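Local coordinates for N-acetyltransferase domain-containing protein (Pyrococcus horikoshii, PDB 1WWZ) that binds acetyl coenzyme A and probably acts as a GNAT-family acyltransferase whose acceptor substrate is unknown, at residues K10-K14 with K15-E19; K100-G103 with R104-I108; L123-G126 with E127-G131. One frame throughout, in Å; residues are numbered along the deposited sequence.

Interaction 1. Residues K10-K14 with K15-E19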
loop_
_atom_site.group_PDB
_atom_site.type_symbol
_atom_site.label_atom_id
_atom_site.label_comp_id
_atom_site.label_asym_id
_atom_site.label_seq_id
_atom_site.Cartn_x
_atom_site.Cartn_y
_atom_site.Cartn_z
ATOM N N LYS A 10 -8.377 13.675 11.400
ATOM C CA LYS A 10 -8.003 15.021 11.821
ATOM C C LYS A 10 -8.358 15.340 13.265
ATOM O O LYS A 10 -7.603 16.022 13.961
ATOM C CB LYS A 10 -8.660 16.062 10.913
ATOM C CG LYS A 10 -8.162 16.028 9.486
ATOM C CD LYS A 10 -8.727 17.178 8.672
ATOM C CE LYS A 10 -8.331 17.019 7.218
ATOM N NZ LYS A 10 -6.907 16.582 7.119
ATOM N N LYS A 11 -9.508 14.855 13.714
ATOM C CA LYS A 11 -9.936 15.127 15.071
ATOM C C LYS A 11 -10.853 14.047 15.622
ATOM O O LYS A 11 -11.615 13.421 14.882
ATOM C CB LYS A 11 -10.637 16.483 15.119
ATOM C CG LYS A 11 -11.935 16.549 14.324
ATOM C CD LYS A 11 -12.481 17.973 14.276
ATOM C CE LYS A 11 -12.288 18.678 15.614
ATOM N NZ LYS A 11 -13.114 19.904 15.734
ATOM N N LEU A 12 -10.770 13.833 16.930
ATOM C CA LEU A 12 -11.592 12.828 17.588
ATOM C C LEU A 12 -12.772 13.464 18.319
ATOM O O LEU A 12 -12.792 13.531 19.551
ATOM C CB LEU A 12 -10.754 12.010 18.578
ATOM C CG LEU A 12 -11.502 10.857 19.252
ATOM C CD1 LEU A 12 -11.903 9.841 18.205
ATOM C CD2 LEU A 12 -10.632 10.202 20.306
ATOM N N ASP A 13 -13.751 13.937 17.558
ATOM C CA ASP A 13 -14.933 14.544 18.154
ATOM C C ASP A 13 -15.899 13.433 18.564
ATOM O O ASP A 13 -15.767 12.296 18.115
ATOM C CB ASP A 13 -15.609 15.497 17.155
ATOM C CG ASP A 13 -15.969 14.818 15.845
ATOM O OD1 ASP A 13 -16.527 13.707 15.896
ATOM O OD2 ASP A 13 -15.706 15.399 14.766
ATOM N N LYS A 14 -16.862 13.765 19.419
ATOM C CA LYS A 14 -17.843 12.789 19.884
ATOM C C LYS A 14 -18.459 12.006 18.723
ATOM O O LYS A 14 -18.798 10.829 18.859
ATOM C CB LYS A 14 -18.948 13.491 20.681
ATOM C CG LYS A 14 -18.456 14.131 21.972
ATOM C CD LYS A 14 -19.589 14.788 22.749
ATOM C CE LYS A 14 -19.086 15.403 24.055
ATOM N NZ LYS A 14 -20.174 16.073 24.833
ATOM N N LYS A 15 -18.597 12.664 17.577
ATOM C CA LYS A 15 -19.166 12.028 16.395
ATOM C C LYS A 15 -18.223 10.967 15.821
ATOM O O LYS A 15 -18.616 9.822 15.598
ATOM C CB LYS A 15 -19.473 13.089 15.333
ATOM C CG LYS A 15 -19.832 12.527 13.965
ATOM C CD LYS A 15 -20.170 13.642 12.989
ATOM C CE LYS A 15 -20.280 13.122 11.562
ATOM N NZ LYS A 15 -19.296 13.793 10.661
ATOM N N ALA A 16 -16.977 11.361 15.584
ATOM C CA ALA A 16 -15.977 10.454 15.035
ATOM C C ALA A 16 -15.752 9.279 15.979
ATOM O O ALA A 16 -15.673 8.129 15.550
ATOM C CB ALA A 16 -14.665 11.198 14.806
ATOM N N LEU A 17 -15.653 9.580 17.269
ATOM C CA LEU A 17 -15.433 8.555 18.278
ATOM C C LEU A 17 -16.551 7.527 18.229
ATOM O O LEU A 17 -16.307 6.326 18.325
ATOM C CB LEU A 17 -15.367 9.194 19.668
ATOM C CG LEU A 17 -15.179 8.245 20.852
ATOM C CD1 LEU A 17 -13.891 7.445 20.680
ATOM C CD2 LEU A 17 -15.143 9.049 22.139
ATOM N N ASN A 18 -17.779 8.008 18.068
ATOM C CA ASN A 18 -18.941 7.131 18.004
ATOM C C ASN A 18 -18.821 6.173 16.821
ATOM O O ASN A 18 -19.094 4.980 16.948
ATOM C CB ASN A 18 -20.218 7.963 17.870
ATOM C CG ASN A 18 -21.451 7.212 18.323
ATOM O OD1 ASN A 18 -21.621 6.938 19.512
ATOM N ND2 ASN A 18 -22.316 6.868 17.377
ATOM N N GLU A 19 -18.414 6.701 15.669
ATOM C CA GLU A 19 -18.252 5.884 14.471
ATOM C C GLU A 19 -17.155 4.845 14.661
ATOM O O GLU A 19 -17.303 3.690 14.259
ATOM C CB GLU A 19 -17.889 6.753 13.264
ATOM C CG GLU A 19 -18.985 7.675 12.778
ATOM C CD GLU A 19 -18.567 8.441 11.538
ATOM O OE1 GLU A 19 -18.215 7.789 10.531
ATOM O OE2 GLU A 19 -18.586 9.690 11.570
#

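Interaction 2. Residues K100-G103 with R104-I108. With ACO (acetyl coenzyme *a), chain C.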
loop_
_atom_site.group_PDB
_atom_site.type_symbol
_atom_site.label_atom_id
_atom_site.label_comp_id
_atom_site.label_asym_id
_atom_site.label_seq_id
_atom_site.Cartn_x
_atom_site.Cartn_y
_atom_site.Cartn_z
ATOM N N LYS A 100 -12.632 -7.464 1.795
ATOM C CA LYS A 100 -12.699 -6.682 0.565
ATOM C C LYS A 100 -11.415 -5.892 0.295
ATOM O O LYS A 100 -11.395 -4.993 -0.545
ATOM C CB LYS A 100 -13.889 -5.724 0.620
ATOM C CG LYS A 100 -15.228 -6.414 0.847
ATOM C CD LYS A 100 -16.356 -5.404 0.951
ATOM C CE LYS A 100 -17.681 -6.080 1.265
ATOM N NZ LYS A 100 -18.071 -7.067 0.218
ATOM N N GLY A 101 -10.350 -6.222 1.016
ATOM C CA GLY A 101 -9.083 -5.540 0.812
ATOM C C GLY A 101 -8.895 -4.229 1.559
ATOM O O GLY A 101 -7.882 -3.556 1.385
ATOM N N ILE A 102 -9.856 -3.859 2.396
ATOM C CA ILE A 102 -9.737 -2.611 3.139
ATOM C C ILE A 102 -8.622 -2.700 4.181
ATOM O O ILE A 102 -7.823 -1.773 4.317
ATOM C CB ILE A 102 -11.069 -2.240 3.820
ATOM C CG1 ILE A 102 -12.116 -1.924 2.748
ATOM C CG2 ILE A 102 -10.875 -1.039 4.736
ATOM C CD1 ILE A 102 -13.509 -1.686 3.287
ATOM N N GLY A 103 -8.565 -3.817 4.902
ATOM C CA GLY A 103 -7.528 -3.994 5.906
ATOM C C GLY A 103 -6.152 -3.903 5.278
ATOM O O GLY A 103 -5.241 -3.277 5.821
ATOM N N ARG A 104 -6.004 -4.533 4.115
ATOM C CA ARG A 104 -4.742 -4.516 3.396
ATOM C C ARG A 104 -4.323 -3.075 3.108
ATOM O O ARG A 104 -3.163 -2.718 3.283
ATOM C CB ARG A 104 -4.884 -5.290 2.082
ATOM C CG ARG A 104 -3.611 -5.409 1.268
ATOM C CD ARG A 104 -3.904 -6.061 -0.080
ATOM N NE ARG A 104 -4.360 -7.444 0.047
ATOM C CZ ARG A 104 -3.562 -8.478 0.296
ATOM N NH1 ARG A 104 -2.257 -8.294 0.449
ATOM N NH2 ARG A 104 -4.066 -9.699 0.382
ATOM N N LYS A 105 -5.269 -2.248 2.669
ATOM C CA LYS A 105 -4.965 -0.850 2.360
ATOM C C LYS A 105 -4.508 -0.093 3.599
ATOM O O LYS A 105 -3.569 0.706 3.549
ATOM C CB LYS A 105 -6.183 -0.153 1.758
ATOM C CG LYS A 105 -6.648 -0.751 0.438
ATOM C CD LYS A 105 -7.836 0.016 -0.127
ATOM C CE LYS A 105 -7.434 1.408 -0.588
ATOM N NZ LYS A 105 -6.465 1.346 -1.718
ATOM N N LEU A 106 -5.177 -0.351 4.715
ATOM C CA LEU A 106 -4.819 0.305 5.960
ATOM C C LEU A 106 -3.437 -0.138 6.426
ATOM O O LEU A 106 -2.655 0.681 6.900
ATOM C CB LEU A 106 -5.868 0.006 7.037
ATOM C CG LEU A 106 -7.186 0.785 6.925
ATOM C CD1 LEU A 106 -8.214 0.191 7.870
ATOM C CD2 LEU A 106 -6.951 2.263 7.246
ATOM N N LEU A 107 -3.129 -1.428 6.282
ATOM C CA LEU A 107 -1.830 -1.937 6.716
ATOM C C LEU A 107 -0.696 -1.368 5.871
ATOM O O LEU A 107 0.351 -0.989 6.397
ATOM C CB LEU A 107 -1.816 -3.471 6.683
ATOM C CG LEU A 107 -0.583 -4.176 7.266
ATOM C CD1 LEU A 107 -0.304 -3.672 8.683
ATOM C CD2 LEU A 107 -0.820 -5.681 7.275
ATOM N N ILE A 108 -0.904 -1.304 4.559
ATOM C CA ILE A 108 0.103 -0.746 3.664
ATOM C C ILE A 108 0.343 0.721 4.034
ATOM O O ILE A 108 1.482 1.185 4.069
ATOM C CB ILE A 108 -0.352 -0.856 2.190
ATOM C CG1 ILE A 108 -0.309 -2.329 1.762
ATOM C CG2 ILE A 108 0.533 0.006 1.290
ATOM C CD1 ILE A 108 -0.882 -2.598 0.370
HETATM N N1A ACO C . -8.477 -16.000 7.533
HETATM C C2A ACO C . -7.422 -16.128 6.726
HETATM N N3A ACO C . -6.709 -15.110 6.160
HETATM C C4A ACO C . -7.198 -13.840 6.507
HETATM C C5A ACO C . -8.288 -13.625 7.327
HETATM C C6A ACO C . -8.963 -14.797 7.865
HETATM N N6A ACO C . -10.038 -14.695 8.655
HETATM N N7A ACO C . -8.525 -12.262 7.465
HETATM C C8A ACO C . -7.590 -11.701 6.749
HETATM N N9A ACO C . -6.728 -12.601 6.130
HETATM C C1B ACO C . -5.589 -12.348 5.264
HETATM C C2B ACO C . -5.783 -12.795 3.804
HETATM O O2B ACO C . -4.472 -13.085 3.277
HETATM C C3B ACO C . -6.531 -11.586 3.183
HETATM O O3B ACO C . -6.224 -11.595 1.775
HETATM P P3B ACO C . -7.081 -12.307 0.615
HETATM O O7A ACO C . -7.029 -13.761 0.974
HETATM O O8A ACO C . -6.365 -12.013 -0.617
HETATM O O9A ACO C . -8.439 -11.724 0.670
HETATM C C4B ACO C . -5.879 -10.413 3.867
HETATM O O4B ACO C . -5.322 -10.980 5.086
HETATM C C5B ACO C . -6.821 -9.337 4.360
HETATM O O5B ACO C . -7.806 -8.950 3.417
HETATM P P1A ACO C . -8.712 -7.686 3.742
HETATM O O1A ACO C . -9.971 -7.851 3.018
HETATM O O2A ACO C . -7.900 -6.438 3.451
HETATM O O3A ACO C . -9.052 -7.979 5.320
HETATM P P2A ACO C . -9.899 -7.107 6.277
HETATM O O4A ACO C . -10.942 -8.029 6.768
HETATM O O5A ACO C . -10.329 -5.900 5.521
HETATM O O6A ACO C . -8.955 -6.671 7.434
HETATM C CBP ACO C . -8.616 -7.304 9.827
HETATM C CCP ACO C . -8.284 -7.610 8.386
HETATM C CDP ACO C . -7.763 -8.286 10.698
HETATM C CEP ACO C . -8.280 -5.830 10.146
HETATM C CAP ACO C . -10.162 -7.545 10.027
HETATM O OAP ACO C . -10.458 -8.915 9.766
HETATM C C9P ACO C . -10.713 -7.233 11.443
HETATM O O9P ACO C . -11.170 -6.133 11.724
HETATM N N8P ACO C . -10.650 -8.250 12.362
HETATM C C7P ACO C . -11.119 -8.136 13.765
HETATM C C6P ACO C . -10.214 -7.267 14.662
HETATM C C5P ACO C . -8.805 -7.798 14.752
HETATM O O5P ACO C . -8.585 -9.017 14.970
HETATM N N4P ACO C . -7.793 -6.956 14.613
HETATM C C3P ACO C . -6.332 -7.079 14.649
HETATM C C2P ACO C . -5.976 -7.073 16.138
HETATM S S1P ACO C . -4.107 -7.175 16.258
HETATM C C ACO C . -3.769 -5.696 16.462
HETATM O O ACO C . -4.582 -4.660 16.533
HETATM C CH3 ACO C . -2.301 -4.968 16.650
#

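Interaction 3. Residues L123-G126 with E127-G131. With ACO (acetyl coenzyme *a), chain C.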
loop_
_atom_site.group_PDB
_atom_site.type_symbol
_atom_site.label_atom_id
_atom_site.label_comp_id
_atom_site.label_asym_id
_atom_site.label_seq_id
_atom_site.Cartn_x
_atom_site.Cartn_y
_atom_site.Cartn_z
ATOM N N LEU A 123 3.880 -5.383 17.424
ATOM C CA LEU A 123 2.448 -5.481 17.690
ATOM C C LEU A 123 2.131 -6.730 18.495
ATOM O O LEU A 123 2.926 -7.670 18.550
ATOM C CB LEU A 123 1.651 -5.503 16.374
ATOM C CG LEU A 123 1.870 -6.713 15.453
ATOM C CD1 LEU A 123 1.016 -7.889 15.932
ATOM C CD2 LEU A 123 1.486 -6.354 14.020
ATOM N N TRP A 124 0.968 -6.716 19.137
ATOM C CA TRP A 124 0.497 -7.850 19.915
ATOM C C TRP A 124 -0.860 -8.237 19.347
ATOM O O TRP A 124 -1.708 -7.378 19.091
ATOM C CB TRP A 124 0.354 -7.492 21.396
ATOM C CG TRP A 124 1.656 -7.298 22.105
ATOM C CD1 TRP A 124 2.373 -6.138 22.213
ATOM C CD2 TRP A 124 2.395 -8.294 22.823
ATOM N NE1 TRP A 124 3.506 -6.351 22.962
ATOM C CE2 TRP A 124 3.543 -7.664 23.350
ATOM C CE3 TRP A 124 2.192 -9.659 23.078
ATOM C CZ2 TRP A 124 4.493 -8.355 24.114
ATOM C CZ3 TRP A 124 3.136 -10.346 23.837
ATOM C CH2 TRP A 124 4.271 -9.690 24.348
ATOM N N VAL A 125 -1.058 -9.533 19.141
ATOM C CA VAL A 125 -2.306 -10.028 18.588
ATOM C C VAL A 125 -2.768 -11.253 19.369
ATOM O O VAL A 125 -1.948 -12.001 19.904
ATOM C CB VAL A 125 -2.126 -10.377 17.084
ATOM C CG1 VAL A 125 -0.965 -11.342 16.907
ATOM C CG2 VAL A 125 -3.406 -10.965 16.521
ATOM N N GLY A 126 -4.084 -11.437 19.450
ATOM C CA GLY A 126 -4.635 -12.574 20.169
ATOM C C GLY A 126 -4.167 -13.898 19.597
ATOM O O GLY A 126 -4.095 -14.061 18.381
ATOM N N GLU A 127 -3.863 -14.850 20.477
ATOM C CA GLU A 127 -3.371 -16.160 20.060
ATOM C C GLU A 127 -4.322 -16.946 19.156
ATOM O O GLU A 127 -3.879 -17.736 18.325
ATOM C CB GLU A 127 -3.006 -16.992 21.295
ATOM C CG GLU A 127 -4.186 -17.422 22.157
ATOM C CD GLU A 127 -3.749 -18.058 23.470
ATOM O OE1 GLU A 127 -2.680 -18.701 23.496
ATOM O OE2 GLU A 127 -4.480 -17.924 24.473
ATOM N N LYS A 128 -5.624 -16.725 19.307
ATOM C CA LYS A 128 -6.606 -17.429 18.486
ATOM C C LYS A 128 -6.888 -16.688 17.181
ATOM O O LYS A 128 -7.540 -17.218 16.286
ATOM C CB LYS A 128 -7.917 -17.608 19.261
ATOM C CG LYS A 128 -7.789 -18.435 20.532
ATOM C CD LYS A 128 -9.116 -18.528 21.276
ATOM C CE LYS A 128 -8.929 -19.200 22.634
ATOM N NZ LYS A 128 -10.161 -19.160 23.469
ATOM N N ASN A 129 -6.379 -15.466 17.070
ATOM C CA ASN A 129 -6.606 -14.639 15.885
ATOM C C ASN A 129 -5.728 -15.046 14.700
ATOM O O ASN A 129 -4.839 -14.297 14.287
ATOM C CB ASN A 129 -6.339 -13.175 16.243
ATOM C CG ASN A 129 -7.092 -12.210 15.357
ATOM O OD1 ASN A 129 -7.552 -12.567 14.272
ATOM N ND2 ASN A 129 -7.208 -10.967 15.812
ATOM N N TYR A 130 -5.985 -16.226 14.139
ATOM C CA TYR A 130 -5.195 -16.722 13.015
ATOM C C TYR A 130 -5.336 -15.875 11.754
ATOM O O TYR A 130 -4.415 -15.807 10.939
ATOM C CB TYR A 130 -5.574 -18.182 12.721
ATOM C CG TYR A 130 -7.057 -18.387 12.527
ATOM C CD1 TYR A 130 -7.664 -18.128 11.296
ATOM C CD2 TYR A 130 -7.866 -18.787 13.589
ATOM C CE1 TYR A 130 -9.038 -18.259 11.133
ATOM C CE2 TYR A 130 -9.240 -18.919 13.436
ATOM C CZ TYR A 130 -9.818 -18.651 12.208
ATOM O OH TYR A 130 -11.177 -18.765 12.058
ATOM N N GLY A 131 -6.487 -15.226 11.601
ATOM C CA GLY A 131 -6.721 -14.393 10.435
ATOM C C GLY A 131 -5.804 -13.188 10.392
ATOM O O GLY A 131 -5.172 -12.908 9.372
HETATM N N1A ACO C . -8.477 -16.000 7.533
HETATM C C2A ACO C . -7.422 -16.128 6.726
HETATM N N3A ACO C . -6.709 -15.110 6.160
HETATM C C4A ACO C . -7.198 -13.840 6.507
HETATM C C5A ACO C . -8.288 -13.625 7.327
HETATM C C6A ACO C . -8.963 -14.797 7.865
HETATM N N6A ACO C . -10.038 -14.695 8.655
HETATM N N7A ACO C . -8.525 -12.262 7.465
HETATM C C8A ACO C . -7.590 -11.701 6.749
HETATM N N9A ACO C . -6.728 -12.601 6.130
HETATM C C1B ACO C . -5.589 -12.348 5.264
HETATM C C2B ACO C . -5.783 -12.795 3.804
HETATM O O2B ACO C . -4.472 -13.085 3.277
HETATM C C3B ACO C . -6.531 -11.586 3.183
HETATM O O3B ACO C . -6.224 -11.595 1.775
HETATM P P3B ACO C . -7.081 -12.307 0.615
HETATM O O7A ACO C . -7.029 -13.761 0.974
HETATM O O8A ACO C . -6.365 -12.013 -0.617
HETATM O O9A ACO C . -8.439 -11.724 0.670
HETATM C C4B ACO C . -5.879 -10.413 3.867
HETATM O O4B ACO C . -5.322 -10.980 5.086
HETATM C C5B ACO C . -6.821 -9.337 4.360
HETATM O O5B ACO C . -7.806 -8.950 3.417
HETATM P P1A ACO C . -8.712 -7.686 3.742
HETATM O O1A ACO C . -9.971 -7.851 3.018
HETATM O O2A ACO C . -7.900 -6.438 3.451
HETATM O O3A ACO C . -9.052 -7.979 5.320
HETATM P P2A ACO C . -9.899 -7.107 6.277
HETATM O O4A ACO C . -10.942 -8.029 6.768
HETATM O O5A ACO C . -10.329 -5.900 5.521
HETATM O O6A ACO C . -8.955 -6.671 7.434
HETATM C CBP ACO C . -8.616 -7.304 9.827
HETATM C CCP ACO C . -8.284 -7.610 8.386
HETATM C CDP ACO C . -7.763 -8.286 10.698
HETATM C CEP ACO C . -8.280 -5.830 10.146
HETATM C CAP ACO C . -10.162 -7.545 10.027
HETATM O OAP ACO C . -10.458 -8.915 9.766
HETATM C C9P ACO C . -10.713 -7.233 11.443
HETATM O O9P ACO C . -11.170 -6.133 11.724
HETATM N N8P ACO C . -10.650 -8.250 12.362
HETATM C C7P ACO C . -11.119 -8.136 13.765
HETATM C C6P ACO C . -10.214 -7.267 14.662
HETATM C C5P ACO C . -8.805 -7.798 14.752
HETATM O O5P ACO C . -8.585 -9.017 14.970
HETATM N N4P ACO C . -7.793 -6.956 14.613
HETATM C C3P ACO C . -6.332 -7.079 14.649
HETATM C C2P ACO C . -5.976 -7.073 16.138
HETATM S S1P ACO C . -4.107 -7.175 16.258
HETATM C C ACO C . -3.769 -5.696 16.462
HETATM O O ACO C . -4.582 -4.660 16.533
HETATM C CH3 ACO C . -2.301 -4.968 16.650
HETATM O O HOH W 1 -6.429 -10.221 18.714
#

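Interaction 1. Residues K10-K14 with K15-E19
Asp13 folds its carboxylate back over the first turn of the helix that begins at Lys14. Its CG sits between the backbone N and the carbonyl carbon (chi1 56°), the torsion that brings the acid to the helix's first amides. Asp13 CB only skirts the turn, with Lys15 N at 4.1 Å, and CG lies nearer to Ala16 N. From there OD1 leads inward and accepts from Ala16 N along a nearly straight line (169°). The modelled separation of OD1 and Ala16 N is very short, so its exact value is doubtful. Asp13 OD1 is also flanked by two carbons, the methylene Lys15 CB at 3.1 Å and the methyl Ala16 CB at 3.3 Å, while Asp13 OD2 ends 5.7 Å from Lys15 NZ, an opposite charge not in contact.

Asp13 is thus the N-cap of helix 14-27, which follows strand 5-8 in the GNAT fold, and its negative charge would probably interact favourably with the helix dipole. Asp13 O starts the regular pattern by accepting from Leu17 N at 2.8 Å.

The residue before the cap and the fourth one after it form a hydrophobic staple. Leu12 has CG anti to its N (chi1 -176°), which swings CD1 over the backbone of the first turn, 3.8 Å from Leu17 CB. Both leucines also pack on helix 38-53, Leu12 on Trp50 and Leu17 on Arg43 and Ile46. Asn18 N reaches Lys14 O at 3.1 Å.

Interaction 2. Residues K100-G103 with R104-I108
Gly101 and Gly103, bonded through their carbonyls to Lys105 and Leu107, offer backbone N-H groups rather than side chains to the diphosphate of acetyl coenzyme A. This is the glycine-rich pyrophosphate loop of the GNAT fold, with the sequence Q-x-x-G-x-G, running into helix 102-115. Gly101 N grips O1A at 2.6 Å, Gly103 N gives to O5A, and Arg104 N gives to O2A at 2.8 Å, so three amides at a helix start hold two phosphates, probably helped by the helix dipole. A CB on Gly101 would, at these backbone angles, jam against Lys100 O, and one on Gly103 would run into O6A of the cofactor, consistent with glycine at both places.

Arg104 carries CG away from its backbone N (chi1 -177°) and turns about the CG-CD bond (chi3 -65°), which sets its guanidinium edge-on to the 3'-phosphate. NH2 makes a weak bond to O8A there, while NH1 donates to Lys138 O of the second subunit. Ile102 and Leu106, one turn apart, face the sheet, touching Ala60 of strand 57-62. Leu106 N meets Ile102 O at 3.0 Å. Lys105 lays CG 3.2 Å from Gly101 O, the carbonyl that accepts its own N-H.

Interaction 3. Residues L123-G126 with E127-G131
The pantetheine pocket of the GNAT fold is bordered here by the end of strand 120-126 and the turn that leads into helix 130-138, where Val125 and Gly126 meet Asn129. Gly126 to Asn129 form a type I beta turn, closed by Asn129 N donating to Gly126 O at 3.0 Å from well above the carbonyl plane. Asn129 then centres an inverse gamma turn, in which Tyr130 N bonds to Lys128 O, and it stands at the N-cap of the helix.

The asparagine carries the contact. Its bond from CA to CB is directed at the strand, and a first torsion of -155° then carries the amide to the cofactor. Asn129 ND2 donates to the pantetheine carbonyl O5P at a short 2.5 Å (158°). Asn129 ND2 also donates to a water 3.1 Å away, and that water accepts from Gly126 N at 2.7 Å as well, tying strand end and turn together. OD1 faces the helix and weakly caps Ala132 N. The two amide ends therefore have different tasks, which would favour this rotation of the group.

Replacing Asn129 by an alanine would probably leave O5P without this donor and the helix start without its side-chain cap.

Val125 crosses the asparagine at about a right angle, its CG2 3.7 Å from Asn129 CB and also beside the cofactor sulfur S1P. Further back along the strand, Trp124 O approaches the acetyl methyl CH3 to 3.5 Å. Lys128 NZ forms a salt bridge with Glu33. At the far end Gly131, where a side chain would strike N6A, brings its CA within 3.4 Å of the adenine carbon C6A.

Overall arrangement
Along the chain the contacts come in the order 1, 2, 3. Interaction 1 lies at the surface, where helix 14-27 starts after strand 5-8, an outermost strand of the mixed sheet; its centre is about 21 Å from that of interaction 2 and about 27 Å from that of interaction 3, on the opposite side of the chain's centre from the latter. Interactions 2 and 3 belong together: helix 102-115 joins the parallel strands 83-93 and 120-126 in a beta-alpha-beta unit. Their centres are about 17 Å apart and they do not touch, yet both hold one acetyl coenzyme A, 100-108 at its phosphates and 123-131 at its pantetheine, acetyl and adenine parts.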